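Local coordinates for beta-N-acetylglucosaminidase-like protein Glycoside hydrolase family 20 (Flavobacterium johnsoniae, PDB 6YHH) that is probably a beta-N-acetylhexosaminidase of glycoside hydrolase family 20 that removes N-acetylglucosamine units from chitin fragments as part of bacterial chitin use, at residues A[193-198]-A[292-297]; A[190-193]-A[198-201]. All coordinates share one frame; numbering follows the deposited sequence.

Contact 1 (A[193-198]-A[292-297]); sequences KKHPKL and YKILSE
His195 reaches from a loop to the flank of helix 289-302 and meets Glu297 and Ile294 there, a worked example of how one buried imidazole can join a loop to a helix distant in sequence. From CB, which points toward the helix, the side chain is steered by its first torsion: CG stands anti to the carbonyl carbon (chi1 -72°), sending the ring outward from the loop. ND1 is held by a hydrogen bond with the hydroxyl of Tyr244, its stronger polar partner. Next along the ring, His195 CE1 lies 4.3 Å from Ile294 CG2, an oblique approach rather than a stack. At the far end, His195 NE2 gives a weak hydrogen bond to Glu297 OE1 (2.8 Å), bent to 117° at the hydrogen; the position of that oxygen is somewhat uncertain. The carboxylate comes to the ring edge with its carbon in the ring plane, yet the two flat groups are turned 36° from one another. Glu297 also contributes its aliphatic root, since its CB lies 3.4 Å from His195 NE2. The two side chains run roughly at right angles, the glutamate chain extended beyond CG. His195 O also accepts a hydrogen bond from Leu198 N (3.0 Å). One turn beyond Glu297, Glu301 OE2 accepts a hydrogen bond from the backbone N of Lys193. In the TIM barrel of the family 20 catalytic domain, this joins the connection after strand 177-184 to the helix that precedes strand 310-312.

Contact 2 (A[190-193]-A[198-201]); sequences IETK and LIEL
Ile199 lays the end of its side chain on the backbone of residues 190-192, a case of a branched aliphatic group that, between these two segments, covers mainly peptide backbone. Its CD1 comes to 3.4 Å from Ile190 O and to 4.0 Å from Glu191 CA, while its CG1 lies 4.0 Å from Thr192 N. The second torsion explains the fit: CD1 is folded back beside CA (chi2 -57°) instead of extending away from it. Next to this patch, Thr192 OG1 meets Leu198 CB at 3.9 Å, the two side chains passing obliquely. No hydrogen bond links the segments, so van der Waals contact carries the join. The second shell fixes the peptide surface. Ile190 O is engaged by the indole NE1 of Trp188, Glu191 O by the side-chain amide of Gln210, and the Thr192 hydroxyl by the carbonyl of His195, within the intervening turn. Shortening the Ile199 side chain to that of an alanine removes CG1 and CD1, which is likely to uncover the Ile190 carbonyl and the Glu191 backbone and open a gap between loop and helix. Trp188 of strand 187-188 and Tyr207 also touch Ile199, while Leu298 of helix 289-302 packs on both Thr192 and Leu198. Helix 197-202 is thereby folded back on the loop that leads into it, with side chains reaching both strand 187-188 and helix 289-302.

Overall arrangement
After the N-terminal sheet, the chain runs through barrel strands 146-152 and 177-184 and short strand 187-188 before it enters residues 190-193, the first arm of contact 2. That contact closes a short turn, with four residues between its arms, and returns helix 197-202 onto the loop. The turn itself, with its flanking residues, is the first arm of contact 1, which closes a much longer excursion through helix 210-222 and strand 226-230 before helix 289-302 arrives. The two closures interleave along the sequence rather than nest, sharing Lys193 and Leu198, and their centres lie about 9 Å apart. Local folding of one connection is thus combined with its attachment to a later barrel helix.

Contact 1 (A[193-198]-A[292-297])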
# COMPACT_ATOMS: atom_id res chain seq x y z
N LYS A 193 -24.61 -10.71 10.56
CA LYS A 193 -25.52 -9.95 11.44
C LYS A 193 -26.50 -10.81 12.23
O LYS A 193 -26.92 -10.42 13.35
CB LYS A 193 -26.26 -8.87 10.58
CG LYS A 193 -25.34 -7.77 10.09
CD LYS A 193 -26.00 -6.79 9.09
N LYS A 194 -26.77 -11.98 11.73
CA LYS A 194 -27.65 -12.94 12.37
C LYS A 194 -26.96 -13.95 13.26
O LYS A 194 -27.63 -14.65 13.99
CB LYS A 194 -28.39 -13.76 11.35
N HIS A 195 -25.61 -14.07 13.15
CA HIS A 195 -24.82 -14.90 14.03
C HIS A 195 -23.68 -14.07 14.56
O HIS A 195 -22.46 -14.38 14.34
CB HIS A 195 -24.36 -16.16 13.32
CG HIS A 195 -25.49 -17.11 13.10
ND1 HIS A 195 -25.90 -18.00 14.07
CD2 HIS A 195 -26.42 -17.15 12.12
CE1 HIS A 195 -26.96 -18.66 13.64
NE2 HIS A 195 -27.31 -18.15 12.47
N PRO A 196 -23.99 -13.00 15.30
CA PRO A 196 -22.95 -12.04 15.67
C PRO A 196 -21.84 -12.53 16.54
O PRO A 196 -20.75 -11.93 16.52
CB PRO A 196 -23.74 -10.93 16.38
CG PRO A 196 -24.86 -11.69 16.98
CD PRO A 196 -25.33 -12.57 15.84
N LYS A 197 -22.03 -13.63 17.25
CA LYS A 197 -21.00 -14.17 18.07
C LYS A 197 -19.75 -14.55 17.24
O LYS A 197 -18.64 -14.58 17.77
CB LYS A 197 -21.45 -15.35 18.85
CG LYS A 197 -22.37 -14.97 20.03
CD LYS A 197 -22.63 -16.15 20.98
CE LYS A 197 -23.48 -17.29 20.45
NZ LYS A 197 -23.40 -18.55 21.24
N LEU A 198 -19.97 -14.88 15.99
CA LEU A 198 -18.78 -15.23 15.14
C LEU A 198 -17.84 -14.03 14.95
O LEU A 198 -16.61 -14.21 14.91
CB LEU A 198 -19.24 -15.79 13.82
CG LEU A 198 -19.76 -17.24 13.88
CD1 LEU A 198 -20.62 -17.54 12.68
CD2 LEU A 198 -18.64 -18.29 14.06
N TYR A 292 -26.37 -28.56 11.74
CA TYR A 292 -27.01 -28.32 10.46
C TYR A 292 -27.89 -27.09 10.47
O TYR A 292 -27.90 -26.33 9.49
CB TYR A 292 -27.76 -29.60 10.03
CG TYR A 292 -26.84 -30.79 9.91
CD1 TYR A 292 -25.96 -30.91 8.84
CD2 TYR A 292 -26.81 -31.77 10.90
CE1 TYR A 292 -25.10 -31.97 8.76
CE2 TYR A 292 -25.93 -32.83 10.84
CZ TYR A 292 -25.10 -32.96 9.76
OH TYR A 292 -24.26 -34.06 9.66
N LYS A 293 -28.60 -26.84 11.57
CA LYS A 293 -29.39 -25.64 11.74
C LYS A 293 -28.55 -24.38 11.60
O LYS A 293 -28.92 -23.47 10.83
CB LYS A 293 -30.14 -25.66 13.06
CG LYS A 293 -31.04 -24.44 13.24
CD LYS A 293 -31.89 -24.47 14.49
CE LYS A 293 -32.69 -23.16 14.63
N ILE A 294 -27.43 -24.31 12.33
CA ILE A 294 -26.60 -23.14 12.31
C ILE A 294 -25.98 -22.97 10.92
O ILE A 294 -25.94 -21.88 10.36
CB ILE A 294 -25.50 -23.22 13.39
CG1 ILE A 294 -26.20 -22.98 14.78
CG2 ILE A 294 -24.47 -22.14 13.18
CD1 ILE A 294 -25.35 -23.33 15.93
N LEU A 295 -25.46 -24.06 10.35
CA LEU A 295 -24.90 -23.97 9.02
C LEU A 295 -25.93 -23.52 7.96
O LEU A 295 -25.65 -22.70 7.12
CB LEU A 295 -24.21 -25.27 8.59
CG LEU A 295 -22.92 -25.62 9.38
CD1 LEU A 295 -22.38 -27.00 9.13
CD2 LEU A 295 -21.90 -24.56 9.02
N SER A 296 -27.17 -24.05 8.04
CA SER A 296 -28.19 -23.66 7.08
C SER A 296 -28.47 -22.15 7.21
O SER A 296 -28.62 -21.47 6.20
CB SER A 296 -29.46 -24.51 7.30
OG SER A 296 -30.51 -24.16 6.41
N GLU A 297 -28.52 -21.64 8.43
CA GLU A 297 -28.71 -20.21 8.66
C GLU A 297 -27.57 -19.34 8.14
O GLU A 297 -27.78 -18.25 7.62
CB GLU A 297 -28.91 -20.00 10.12
CG GLU A 297 -30.24 -20.51 10.67
CD GLU A 297 -30.39 -20.36 12.16
OE1 GLU A 297 -29.50 -19.79 12.83
OE2 GLU A 297 -31.41 -20.84 12.73

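Contact 2 (A[190-193]-A[198-201])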
# COMPACT_ATOMS: atom_id res chain seq x y z
N ILE A 190 -16.24 -13.20 8.00
CA ILE A 190 -17.45 -12.75 7.30
C ILE A 190 -18.39 -12.04 8.27
O ILE A 190 -18.85 -12.68 9.25
CB ILE A 190 -18.19 -13.94 6.66
CG1 ILE A 190 -17.23 -14.74 5.71
CG2 ILE A 190 -19.38 -13.37 5.86
CD1 ILE A 190 -17.73 -16.13 5.41
N GLU A 191 -18.69 -10.78 8.07
CA GLU A 191 -19.67 -10.18 8.87
C GLU A 191 -20.98 -10.98 8.74
O GLU A 191 -21.56 -11.15 7.65
CB GLU A 191 -19.92 -8.73 8.49
CG GLU A 191 -21.03 -8.03 9.31
CD GLU A 191 -21.28 -6.63 8.75
OE1 GLU A 191 -21.51 -6.44 7.57
OE2 GLU A 191 -21.29 -5.75 9.56
N THR A 192 -21.48 -11.35 9.91
CA THR A 192 -22.72 -12.09 10.00
C THR A 192 -23.59 -11.39 11.04
O THR A 192 -23.36 -11.47 12.22
CB THR A 192 -22.50 -13.61 10.41
OG1 THR A 192 -21.59 -13.70 11.52
CG2 THR A 192 -21.87 -14.38 9.32
N LYS A 193 -24.61 -10.71 10.56
CA LYS A 193 -25.52 -9.95 11.44
C LYS A 193 -26.50 -10.81 12.23
O LYS A 193 -26.92 -10.42 13.35
CB LYS A 193 -26.26 -8.87 10.58
CG LYS A 193 -25.34 -7.77 10.09
CD LYS A 193 -26.00 -6.79 9.09
N LEU A 198 -19.97 -14.88 15.99
CA LEU A 198 -18.78 -15.23 15.14
C LEU A 198 -17.84 -14.03 14.95
O LEU A 198 -16.61 -14.21 14.91
CB LEU A 198 -19.24 -15.79 13.82
CG LEU A 198 -19.76 -17.24 13.88
CD1 LEU A 198 -20.62 -17.54 12.68
CD2 LEU A 198 -18.64 -18.29 14.06
N ILE A 199 -18.41 -12.85 14.89
CA ILE A 199 -17.60 -11.61 14.82
C ILE A 199 -17.07 -11.24 16.21
O ILE A 199 -15.91 -10.88 16.41
CB ILE A 199 -18.39 -10.47 14.14
CG1 ILE A 199 -18.64 -10.85 12.70
CG2 ILE A 199 -17.61 -9.15 14.29
CD1 ILE A 199 -17.35 -11.17 11.91
N GLU A 200 -17.98 -11.24 17.21
CA GLU A 200 -17.60 -10.84 18.53
C GLU A 200 -16.49 -11.66 19.13
O GLU A 200 -15.52 -11.10 19.73
CB GLU A 200 -18.84 -10.94 19.45
CG GLU A 200 -18.62 -10.40 20.84
CD GLU A 200 -19.66 -10.90 21.88
OE1 GLU A 200 -20.60 -11.71 21.62
OE2 GLU A 200 -19.49 -10.46 23.05
N LEU A 201 -16.60 -12.97 18.98
CA LEU A 201 -15.79 -13.93 19.71
C LEU A 201 -14.73 -14.64 18.86
O LEU A 201 -13.84 -15.24 19.41
CB LEU A 201 -16.67 -15.00 20.36
CG LEU A 201 -17.69 -14.47 21.39
CD1 LEU A 201 -18.48 -15.62 21.92
CD2 LEU A 201 -17.00 -13.68 22.51